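PDB 3ILX: first ORF in transposon ISC1904 from Sulfolobus solfataricus, which probably binds DNA and takes part in strand exchange as a serine-recombinase-type transposon protein, the deposited piece being its resolvase-like domain. Local coordinates for residues I6-V11 against V67-P72. Residues are numbered along the deposited sequence; the frame is centred on the assembly and turned at random.
Sequences ILYARV and VITAYP
Ile6 and Leu7 pair in parallel with Val67 and Ile68, the amide of Ile68 giving its hydrogen to Ile6 O (N to O 2.8 Å) and Tyr8 N reaching Ile68 O in a nearly straight bond (172° at the hydrogen). One residue on, the ladder parts. Thr69 OG1 donates instead to Tyr8 O at 3.0 Å, from above the carbonyl plane, and a water bridges that same oxygen to Ala70 N, so two donors grip it. With OG1 anti to the backbone N of Thr69 (chi1 -164°), the hydroxyl is swung toward Tyr8 O and sits near the plane of the Tyr8 ring at its CD2 edge (OG1 to CD2 4.1 Å). A valine in place of Thr69 would probably leave Tyr8 O one donor short. On one face Leu7 CD2 lies alongside Ile68 CB at 3.8 Å; on the other, Val67 CG1 packs against Tyr8 CB at 4.0 Å. The Tyr8 hydroxyl is hydrogen-bonded to Asp40 OD2 and Arg49 NH2. These are two adjacent inner strands of the parallel sheet in the resolvase-type domain: strand 36-41 flanks 6-11, helix 50-60 covers the Ile6, Tyr8 and Val67 face through Leu55, and helix 19-30 meets Leu7 and Ala9 on the other.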
# COMPACT_ATOMS: atom_id res chain seq x y z
N ILE A 6 -16.38 -14.25 5.36
CA ILE A 6 -16.75 -12.85 5.22
C ILE A 6 -16.68 -12.36 3.77
O ILE A 6 -15.64 -12.55 3.08
CB ILE A 6 -15.81 -11.96 6.05
CG1 ILE A 6 -15.80 -12.39 7.53
CG2 ILE A 6 -16.20 -10.49 5.94
CD1 ILE A 6 -14.86 -11.50 8.42
N LEU A 7 -17.75 -11.72 3.31
CA LEU A 7 -17.76 -11.05 2.02
C LEU A 7 -17.38 -9.58 2.22
O LEU A 7 -17.90 -8.90 3.10
CB LEU A 7 -19.12 -11.16 1.37
CG LEU A 7 -19.73 -12.56 1.37
CD1 LEU A 7 -21.09 -12.54 0.71
CD2 LEU A 7 -18.81 -13.55 0.67
N TYR A 8 -16.44 -9.10 1.42
CA TYR A 8 -16.06 -7.71 1.53
C TYR A 8 -16.38 -7.00 0.22
O TYR A 8 -15.94 -7.41 -0.85
CB TYR A 8 -14.58 -7.54 1.88
CG TYR A 8 -14.27 -6.06 2.01
CD1 TYR A 8 -14.52 -5.39 3.19
CD2 TYR A 8 -13.81 -5.32 0.91
CE1 TYR A 8 -14.28 -4.04 3.32
CE2 TYR A 8 -13.56 -3.94 1.04
CZ TYR A 8 -13.80 -3.32 2.23
OH TYR A 8 -13.55 -1.94 2.36
N ALA A 9 -17.15 -5.92 0.30
CA ALA A 9 -17.51 -5.20 -0.92
C ALA A 9 -17.23 -3.71 -0.73
O ALA A 9 -17.40 -3.20 0.36
CB ALA A 9 -18.97 -5.42 -1.27
N ARG A 10 -16.85 -3.03 -1.80
CA ARG A 10 -16.48 -1.62 -1.73
C ARG A 10 -16.73 -0.92 -3.06
O ARG A 10 -16.43 -1.47 -4.12
CB ARG A 10 -14.96 -1.49 -1.36
CG ARG A 10 -14.50 -0.03 -0.99
CD ARG A 10 -12.98 0.22 -1.15
NE ARG A 10 -12.42 -0.30 -2.43
CZ ARG A 10 -12.35 0.39 -3.55
NH1 ARG A 10 -12.84 1.65 -3.61
NH2 ARG A 10 -11.86 -0.18 -4.64
N VAL A 11 -17.26 0.29 -3.00
CA VAL A 11 -17.28 1.20 -4.13
C VAL A 11 -16.73 2.56 -3.67
O VAL A 11 -16.85 2.94 -2.49
CB VAL A 11 -18.72 1.37 -4.75
CG1 VAL A 11 -19.26 0.03 -5.30
CG2 VAL A 11 -19.70 1.96 -3.74
N VAL A 67 -11.97 -14.54 3.38
CA VAL A 67 -12.57 -13.28 2.91
C VAL A 67 -12.77 -13.42 1.41
O VAL A 67 -11.80 -13.74 0.70
CB VAL A 67 -11.63 -12.08 3.09
CG1 VAL A 67 -12.35 -10.77 2.65
CG2 VAL A 67 -11.08 -12.01 4.53
N ILE A 68 -13.98 -13.16 0.93
CA ILE A 68 -14.28 -13.19 -0.50
C ILE A 68 -14.57 -11.76 -1.00
O ILE A 68 -15.30 -10.99 -0.37
CB ILE A 68 -15.42 -14.16 -0.85
CG1 ILE A 68 -15.09 -15.59 -0.36
CG2 ILE A 68 -15.69 -14.17 -2.37
CD1 ILE A 68 -15.69 -15.96 0.93
N THR A 69 -13.92 -11.40 -2.09
CA THR A 69 -14.08 -10.07 -2.66
C THR A 69 -14.13 -10.25 -4.18
O THR A 69 -13.73 -11.32 -4.70
CB THR A 69 -13.00 -9.07 -2.07
OG1 THR A 69 -13.38 -7.72 -2.33
CG2 THR A 69 -11.62 -9.37 -2.59
N ALA A 70 -14.71 -9.27 -4.88
CA ALA A 70 -14.89 -9.39 -6.34
C ALA A 70 -13.58 -9.45 -7.15
O ALA A 70 -13.44 -10.22 -8.12
CB ALA A 70 -15.80 -8.27 -6.86
N TYR A 71 -12.63 -8.61 -6.75
CA TYR A 71 -11.27 -8.59 -7.30
C TYR A 71 -10.33 -7.87 -6.32
O TYR A 71 -10.80 -7.23 -5.35
CB TYR A 71 -11.24 -8.01 -8.73
CG TYR A 71 -12.16 -6.83 -8.94
CD1 TYR A 71 -11.72 -5.53 -8.67
CD2 TYR A 71 -13.48 -7.00 -9.41
CE1 TYR A 71 -12.54 -4.43 -8.87
CE2 TYR A 71 -14.33 -5.89 -9.58
CZ TYR A 71 -13.84 -4.61 -9.30
OH TYR A 71 -14.62 -3.47 -9.46
N PRO A 72 -9.00 -8.00 -6.54
CA PRO A 72 -8.06 -7.56 -5.49
C PRO A 72 -8.19 -6.08 -5.07
O PRO A 72 -8.14 -5.77 -3.85
CB PRO A 72 -6.67 -7.87 -6.09
CG PRO A 72 -6.97 -9.08 -7.08
CD PRO A 72 -8.31 -8.69 -7.66
O HOH W 1 -16.21 -7.24 -3.67